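Local coordinates for 11S globulin (Wrightia tinctoria, PDB 5WXU), which probably serves as a hexameric seed storage protein, a nutrient reservoir, and binds the plant hormone auxin (indole-3-acetic acid), at residues R199-G204 / R255-R260; G313-L318 / E454-D459; R335-P340 / G402-T407. One frame throughout, in Å; residues are numbered along the deposited sequence.

How the contacts relate
Along the chain the three contacts fall into two groups. Contact 1 belongs to the N-terminal cupin domain and closes before contact 2 opens, whereas contact 3 is nested inside the long loop that contact 2 closes. Contacts 2 and 3 lie in the C-terminal cupin domain, their centres about 10 Å apart, and meet in one antiparallel sheet, where strands 313-318 and 332-338 are neighbours, while strand 457-458 of contact 2 belongs to the second sheet. Contact 1 sits across the chain's centre, its centre about 40 Å from that of contact 2 and 34 Å from that of contact 3. The set thus samples both halves of a bicupin subunit, and contacts 2 and 3 reach the same neighbouring subunit.

Contact 1 of 3, residues R199-G204 / R255-R260; sequences RYFLGG and RGYMVR. With PO4 (phosphate ion), chain N.
Phe201 and Tyr257 press their rings together in the N-terminal cupin domain, where strands 198-201 and 258-260 both pair with strand 91-98 of one β-sheet. The planes are inclined at 43° and the centroids lie 4.5 Å apart, the rings meeting at a slant. Tyr257 leads with one side of its ring: CD2 comes over a face of Phe201, displaced toward the rim, and stands 3.6 Å from Phe201 CG. A chi1 of -78° turns Phe201 CG opposite its own carbonyl carbon and lays the ring across this approach. Trp222 joins the pair, stacking on Phe201 and meeting Tyr257 at a steep angle, while Val94 and Ser96 of strand 91-98 also touch Phe201. With an alanine here, the ring of Tyr257 would probably lose the face it leans on, and a gap would be likely to open beside Trp222. Glycines carry the chain past the tyrosine. Gly204 CA lies 3.7 Å from Tyr257 CE2, and a β-carbon on it would run into that ring; its backbone angles call for glycine as well. Two residues before Phe201, Arg199 of the same strand reaches a phosphate ion, probably from the crystallisation liquor, which Ser96, His85, His168 and Asn98 also bind. Arg199, its chain bent at chi3, offers the guanidinium edge, and NH1 donates to phosphate O4 at 2.9 Å with an N-H...O angle of 147°. Its NH2 turns to Thr83 instead. At the other end of the contact Gly203 O faces the edge of the Tyr257 ring, near its plane and 3.6 Å from CE2, a buried carbonyl oxygen with no hydrogen-bond partner.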
# COMPACT_ATOMS: atom_id res chain seq x y z
N ARG B 199 -1.40 24.09 -22.64
CA ARG B 199 -2.12 23.25 -23.59
C ARG B 199 -1.29 23.03 -24.81
O ARG B 199 -1.07 23.94 -25.59
CB ARG B 199 -3.49 23.83 -24.01
CG ARG B 199 -4.38 24.21 -22.80
CD ARG B 199 -5.70 24.84 -23.28
NE ARG B 199 -6.21 25.84 -22.35
CZ ARG B 199 -7.40 25.81 -21.78
NH1 ARG B 199 -8.27 24.80 -21.98
NH2 ARG B 199 -7.71 26.81 -20.96
N TYR B 200 -0.83 21.79 -24.97
CA TYR B 200 0.11 21.42 -26.00
C TYR B 200 -0.66 20.61 -27.01
O TYR B 200 -1.03 19.50 -26.76
CB TYR B 200 1.32 20.67 -25.43
CG TYR B 200 2.34 21.61 -24.71
CD1 TYR B 200 2.09 23.00 -24.54
CD2 TYR B 200 3.53 21.15 -24.28
CE1 TYR B 200 2.99 23.82 -23.87
CE2 TYR B 200 4.43 21.96 -23.58
CZ TYR B 200 4.20 23.29 -23.39
OH TYR B 200 5.16 24.12 -22.77
N PHE B 201 -0.79 21.13 -28.24
CA PHE B 201 -1.57 20.55 -29.27
C PHE B 201 -0.71 19.88 -30.36
O PHE B 201 0.38 20.36 -30.68
CB PHE B 201 -2.48 21.65 -29.90
CG PHE B 201 -3.67 22.01 -29.11
CD1 PHE B 201 -3.60 22.99 -28.20
CD2 PHE B 201 -4.90 21.33 -29.26
CE1 PHE B 201 -4.69 23.33 -27.44
CE2 PHE B 201 -5.98 21.63 -28.48
CZ PHE B 201 -5.87 22.68 -27.59
N LEU B 202 -1.16 18.73 -30.83
CA LEU B 202 -0.50 17.99 -31.95
C LEU B 202 -1.21 18.41 -33.24
O LEU B 202 -2.09 17.74 -33.75
CB LEU B 202 -0.57 16.52 -31.77
CG LEU B 202 0.37 16.01 -30.65
CD1 LEU B 202 0.10 16.50 -29.27
CD2 LEU B 202 0.35 14.49 -30.72
N GLY B 203 -0.80 19.56 -33.73
CA GLY B 203 -1.55 20.25 -34.73
C GLY B 203 -2.19 21.52 -34.32
O GLY B 203 -2.19 21.96 -33.17
N GLY B 204 -2.85 22.14 -35.32
CA GLY B 204 -3.56 23.37 -35.09
C GLY B 204 -2.79 24.63 -35.32
O GLY B 204 -1.58 24.62 -35.34
N ARG B 255 -7.45 27.15 -39.05
CA ARG B 255 -8.77 26.69 -38.58
C ARG B 255 -8.94 26.70 -37.06
O ARG B 255 -10.02 26.37 -36.54
CB ARG B 255 -9.00 25.30 -39.11
CG ARG B 255 -9.18 25.27 -40.64
CD ARG B 255 -9.31 23.91 -41.19
NE ARG B 255 -8.12 23.10 -40.92
CZ ARG B 255 -8.07 21.77 -40.91
NH1 ARG B 255 -9.14 21.01 -41.18
NH2 ARG B 255 -6.95 21.19 -40.62
N GLY B 256 -7.92 27.10 -36.33
CA GLY B 256 -7.99 27.04 -34.88
C GLY B 256 -7.77 25.58 -34.47
O GLY B 256 -7.06 24.81 -35.13
N TYR B 257 -8.36 25.22 -33.34
CA TYR B 257 -8.05 23.91 -32.73
C TYR B 257 -9.24 23.01 -32.65
O TYR B 257 -9.22 21.97 -31.97
CB TYR B 257 -7.42 24.15 -31.35
CG TYR B 257 -6.13 24.89 -31.43
CD1 TYR B 257 -6.07 26.25 -31.43
CD2 TYR B 257 -4.96 24.20 -31.59
CE1 TYR B 257 -4.85 26.89 -31.60
CE2 TYR B 257 -3.74 24.82 -31.69
CZ TYR B 257 -3.69 26.16 -31.66
OH TYR B 257 -2.43 26.74 -31.80
N MET B 258 -10.32 23.37 -33.34
CA MET B 258 -11.44 22.48 -33.57
C MET B 258 -11.76 22.61 -35.06
O MET B 258 -11.98 23.74 -35.52
CB MET B 258 -12.69 22.85 -32.77
CG MET B 258 -12.55 22.91 -31.26
SD MET B 258 -14.09 23.44 -30.53
CE MET B 258 -13.67 23.60 -28.77
N VAL B 259 -11.64 21.52 -35.78
CA VAL B 259 -11.83 21.51 -37.25
C VAL B 259 -13.04 20.70 -37.70
O VAL B 259 -13.40 19.65 -37.13
CB VAL B 259 -10.59 21.02 -37.95
CG1 VAL B 259 -9.39 21.85 -37.53
CG2 VAL B 259 -10.33 19.53 -37.73
N ARG B 260 -13.67 21.16 -38.79
CA ARG B 260 -14.80 20.47 -39.34
C ARG B 260 -14.39 19.31 -40.15
O ARG B 260 -13.54 19.42 -41.00
CB ARG B 260 -15.57 21.40 -40.27
CG ARG B 260 -16.78 20.69 -40.89
CD ARG B 260 -18.00 21.61 -41.00
NE ARG B 260 -18.51 21.94 -39.67
CZ ARG B 260 -18.41 23.13 -39.05
NH1 ARG B 260 -17.80 24.18 -39.62
NH2 ARG B 260 -18.92 23.26 -37.82
P PO4 N . -7.50 20.87 -23.17
O1 PO4 N . -6.05 21.01 -23.84
O2 PO4 N . -8.37 19.64 -23.39
O3 PO4 N . -7.29 20.63 -21.67
O4 PO4 N . -8.33 22.15 -23.08

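Contact 2 of 3, residues G313-L318 / E454-D459; sequences GTVSTL and EITVLD. Unlike the reference sequence in segment 454-459: Asp459 (reference Gly).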
# COMPACT_ATOMS: atom_id res chain seq x y z
N GLY B 313 -34.58 15.42 -3.73
CA GLY B 313 -33.68 15.19 -4.89
C GLY B 313 -32.60 14.15 -4.57
O GLY B 313 -32.81 13.26 -3.70
N THR B 314 -31.51 14.24 -5.32
CA THR B 314 -30.42 13.23 -5.33
C THR B 314 -29.05 13.86 -5.25
O THR B 314 -28.79 14.93 -5.76
CB THR B 314 -30.44 12.35 -6.60
OG1 THR B 314 -30.39 13.14 -7.81
CG2 THR B 314 -31.67 11.55 -6.68
N VAL B 315 -28.16 13.07 -4.64
CA VAL B 315 -26.71 13.22 -4.79
C VAL B 315 -26.13 11.96 -5.43
O VAL B 315 -26.38 10.83 -4.96
CB VAL B 315 -26.03 13.51 -3.42
CG1 VAL B 315 -24.55 13.79 -3.64
CG2 VAL B 315 -26.60 14.75 -2.84
N SER B 316 -25.27 12.16 -6.46
CA SER B 316 -24.63 11.02 -7.16
C SER B 316 -23.13 11.35 -7.10
O SER B 316 -22.64 12.34 -7.68
CB SER B 316 -25.14 10.83 -8.57
OG SER B 316 -26.54 10.74 -8.53
N THR B 317 -22.45 10.58 -6.24
CA THR B 317 -21.02 10.80 -5.91
C THR B 317 -20.08 9.98 -6.83
O THR B 317 -20.44 8.93 -7.37
CB THR B 317 -20.68 10.30 -4.51
OG1 THR B 317 -20.74 8.84 -4.52
CG2 THR B 317 -21.50 10.96 -3.47
N LEU B 318 -18.89 10.54 -7.08
CA LEU B 318 -17.98 9.87 -7.98
C LEU B 318 -16.61 9.99 -7.30
O LEU B 318 -15.99 11.08 -7.28
CB LEU B 318 -17.93 10.48 -9.36
CG LEU B 318 -17.01 9.80 -10.38
CD1 LEU B 318 -17.54 8.40 -10.60
CD2 LEU B 318 -16.97 10.61 -11.66
N GLU B 454 -33.80 13.79 7.73
CA GLU B 454 -33.18 13.47 6.44
C GLU B 454 -31.68 13.31 6.64
O GLU B 454 -31.14 13.83 7.57
CB GLU B 454 -33.35 14.57 5.39
CG GLU B 454 -34.82 14.87 5.03
CD GLU B 454 -35.42 16.09 5.77
OE1 GLU B 454 -35.18 16.32 6.96
OE2 GLU B 454 -36.14 16.84 5.11
N ILE B 455 -31.05 12.65 5.68
CA ILE B 455 -29.59 12.75 5.46
C ILE B 455 -29.37 13.53 4.20
O ILE B 455 -29.85 13.10 3.12
CB ILE B 455 -28.92 11.37 5.33
CG1 ILE B 455 -29.00 10.64 6.67
CG2 ILE B 455 -27.49 11.49 4.89
CD1 ILE B 455 -28.46 9.17 6.71
N THR B 456 -28.61 14.62 4.33
CA THR B 456 -28.09 15.45 3.23
C THR B 456 -29.07 16.19 2.33
O THR B 456 -28.91 17.43 2.14
CB THR B 456 -27.13 14.60 2.35
OG1 THR B 456 -26.04 14.16 3.19
CG2 THR B 456 -26.61 15.34 1.14
N VAL B 457 -30.03 15.48 1.74
CA VAL B 457 -31.04 16.10 0.85
C VAL B 457 -32.28 16.41 1.64
O VAL B 457 -32.86 15.51 2.18
CB VAL B 457 -31.36 15.26 -0.41
CG1 VAL B 457 -32.35 16.02 -1.31
CG2 VAL B 457 -30.08 15.05 -1.20
N LEU B 458 -32.64 17.70 1.74
CA LEU B 458 -33.78 18.13 2.51
C LEU B 458 -35.01 18.27 1.65
O LEU B 458 -35.00 18.93 0.64
CB LEU B 458 -33.52 19.44 3.26
CG LEU B 458 -32.32 19.41 4.19
CD1 LEU B 458 -31.97 20.72 4.81
CD2 LEU B 458 -32.51 18.32 5.28
N ASP B 459 -36.09 17.71 2.18
CA ASP B 459 -37.46 17.79 1.63
C ASP B 459 -37.91 19.26 1.79
O ASP B 459 -37.76 19.85 2.87
CB ASP B 459 -38.29 16.84 2.49
CG ASP B 459 -39.54 16.35 1.82
OD1 ASP B 459 -40.27 17.15 1.17
OD2 ASP B 459 -39.84 15.14 2.04
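Val315 and Val457 hold almost the same first torsion, chi1 -174° and -177°, which sets CG1 of each anti to the backbone N and CG2 opposite the carbonyl carbon. With the backbones so placed, this turns the two CG2 methyls to each other, 3.9 Å apart, and the two side chains run antiparallel alongside each other. The other branch of Val457 goes to the backbone: CG1 packs 3.3 Å from Gly313 N, a close approach onto a residue that has no side chain of its own. Thr456 adds a third methyl, its CG2 lying 4.0 Å from Val315 CG2, its side chain set roughly perpendicular to that of Val315. Thr456 is the central residue of a classic γ-turn, its positive phi bringing Val457 N to Ile455 O at 2.8 Å. This apolar patch spans the two sheets of the C-terminal cupin domain, since strand 313-318 belongs to one and the short strand 457-458 pairs with strand 343-349 of the other. Ile344 of that second sheet touches both valines, and Leu338 packs on Val457. The tail is also braced from within: Asp459 N donates to Glu454 OE2 at 3.1 Å, reaching on its anti side, 25° out of the carboxylate plane, an oxygen that also forms a salt bridge with Arg452. Thr314 OG1 is hydrogen-bonded to Glu273 of a neighbouring subunit, and Gln125 of that subunit binds Ile455 N. A bound indole-3-acetic acid lies about 10 Å from the side chain of Thr456.

Contact 3 of 3, residues R335-P340 / G402-T407; sequences REYLYP and GLELYT
Arg335 buries the most surface here, using both its chain and its charge. Its CG lies over one face of the Tyr406 ring, 4.0 Å from the centroid, in a CH-pi contact 14° off the ring normal. A bend at chi3 (72°) then swings the guanidinium to Glu404, where NH1 donates a salt-bridging hydrogen bond of 2.9 Å to the anti lone pair of OE2, which lies somewhat out of the guanidinium plane, the two planes nearly perpendicular. Glu336 and Leu403 lie on the other face of this antiparallel β-ladder, part of one of the two sheets of the C-terminal cupin domain. The backbone of Glu336 exchanges two hydrogen bonds with Leu405, N to Leu405 O at 2.8 Å and O from Leu405 N at 2.9 Å, while its OE1, in a long, weak ion pair with Lys396, packs 3.3 Å from Leu405 CD1. Leu403 does the same with Leu338: Leu338 N reaches Leu403 O at 2.8 Å in an almost straight bond, and Leu403 N returns one to Leu338 O. Glu404 is also bound by Arg360 and Thr359, and Arg335 by Leu299 O and by Glu273 of a neighbouring subunit. Flanked by two arginines, Glu404 probably stays ionised, and Arg335 links carboxylates of two subunits.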
# COMPACT_ATOMS: atom_id res chain seq x y z
N ARG B 335 -22.89 14.91 -8.75
CA ARG B 335 -24.01 15.56 -9.41
C ARG B 335 -25.03 15.71 -8.32
O ARG B 335 -25.40 14.69 -7.67
CB ARG B 335 -24.57 14.72 -10.54
CG ARG B 335 -25.69 15.54 -11.23
CD ARG B 335 -26.31 14.85 -12.44
NE ARG B 335 -27.14 13.74 -12.05
CZ ARG B 335 -28.48 13.75 -11.91
NH1 ARG B 335 -29.22 14.81 -12.21
NH2 ARG B 335 -29.05 12.62 -11.53
N GLU B 336 -25.57 16.93 -8.15
CA GLU B 336 -26.67 17.14 -7.21
C GLU B 336 -27.85 17.65 -8.00
O GLU B 336 -27.72 18.53 -8.86
CB GLU B 336 -26.31 18.17 -6.15
CG GLU B 336 -25.13 17.85 -5.26
CD GLU B 336 -24.86 18.99 -4.27
OE1 GLU B 336 -25.16 20.14 -4.61
OE2 GLU B 336 -24.35 18.72 -3.16
N TYR B 337 -29.00 17.04 -7.76
CA TYR B 337 -30.27 17.43 -8.38
C TYR B 337 -31.24 17.75 -7.25
O TYR B 337 -31.55 16.92 -6.43
CB TYR B 337 -30.77 16.37 -9.35
CG TYR B 337 -31.97 16.84 -10.07
CD1 TYR B 337 -31.85 17.74 -11.15
CD2 TYR B 337 -33.23 16.50 -9.63
CE1 TYR B 337 -32.98 18.27 -11.80
CE2 TYR B 337 -34.37 17.00 -10.25
CZ TYR B 337 -34.24 17.87 -11.34
OH TYR B 337 -35.40 18.30 -11.94
N LEU B 338 -31.71 18.99 -7.22
CA LEU B 338 -32.70 19.43 -6.27
C LEU B 338 -34.00 19.75 -6.96
O LEU B 338 -34.04 20.49 -7.92
CB LEU B 338 -32.23 20.64 -5.47
CG LEU B 338 -31.00 20.39 -4.59
CD1 LEU B 338 -30.54 21.69 -3.99
CD2 LEU B 338 -31.30 19.35 -3.52
N TYR B 339 -35.06 19.20 -6.38
CA TYR B 339 -36.39 19.63 -6.73
C TYR B 339 -36.68 21.04 -6.30
O TYR B 339 -36.01 21.64 -5.45
CB TYR B 339 -37.43 18.67 -6.17
CG TYR B 339 -37.39 17.29 -6.79
CD1 TYR B 339 -37.75 17.12 -8.13
CD2 TYR B 339 -37.06 16.19 -6.08
CE1 TYR B 339 -37.72 15.87 -8.72
CE2 TYR B 339 -37.03 14.92 -6.64
CZ TYR B 339 -37.34 14.75 -7.96
OH TYR B 339 -37.29 13.47 -8.50
N PRO B 340 -37.78 21.61 -6.86
CA PRO B 340 -37.97 23.01 -6.51
C PRO B 340 -38.05 23.28 -5.02
O PRO B 340 -38.72 22.55 -4.30
CB PRO B 340 -39.28 23.38 -7.23
CG PRO B 340 -39.27 22.54 -8.42
CD PRO B 340 -38.60 21.20 -8.00
N GLY B 402 -36.02 24.19 -9.77
CA GLY B 402 -35.09 23.10 -9.41
C GLY B 402 -33.71 23.65 -9.62
O GLY B 402 -33.51 24.81 -9.99
N LEU B 403 -32.71 22.79 -9.42
CA LEU B 403 -31.33 23.18 -9.48
C LEU B 403 -30.53 21.90 -9.74
O LEU B 403 -30.72 20.92 -9.05
CB LEU B 403 -30.84 23.89 -8.19
CG LEU B 403 -29.31 24.18 -8.18
CD1 LEU B 403 -28.99 25.20 -9.26
CD2 LEU B 403 -28.95 24.71 -6.84
N GLU B 404 -29.72 21.89 -10.77
CA GLU B 404 -28.80 20.78 -11.06
C GLU B 404 -27.38 21.38 -11.09
O GLU B 404 -27.11 22.40 -11.73
CB GLU B 404 -29.05 20.08 -12.38
CG GLU B 404 -28.13 18.83 -12.54
CD GLU B 404 -28.29 18.23 -13.90
OE1 GLU B 404 -28.21 18.98 -14.87
OE2 GLU B 404 -28.64 17.03 -14.02
N LEU B 405 -26.46 20.72 -10.38
CA LEU B 405 -25.07 21.13 -10.30
C LEU B 405 -24.20 19.87 -10.51
O LEU B 405 -24.55 18.78 -10.06
CB LEU B 405 -24.75 21.57 -8.84
CG LEU B 405 -25.50 22.58 -8.01
CD1 LEU B 405 -24.86 22.72 -6.65
CD2 LEU B 405 -25.46 23.95 -8.71
N TYR B 406 -23.05 20.07 -11.11
CA TYR B 406 -21.90 19.14 -11.08
C TYR B 406 -20.76 19.82 -10.33
O TYR B 406 -20.45 21.00 -10.58
CB TYR B 406 -21.42 18.75 -12.44
CG TYR B 406 -22.36 17.89 -13.25
CD1 TYR B 406 -23.51 18.44 -13.92
CD2 TYR B 406 -22.14 16.52 -13.40
CE1 TYR B 406 -24.34 17.65 -14.65
CE2 TYR B 406 -22.99 15.74 -14.17
CZ TYR B 406 -24.07 16.30 -14.79
OH TYR B 406 -24.91 15.56 -15.56
N THR B 407 -20.13 19.09 -9.42
CA THR B 407 -19.07 19.61 -8.56
C THR B 407 -17.86 18.75 -8.67
O THR B 407 -17.98 17.54 -8.75
CB THR B 407 -19.54 19.69 -7.13
OG1 THR B 407 -20.70 20.55 -7.10
CG2 THR B 407 -18.57 20.25 -6.27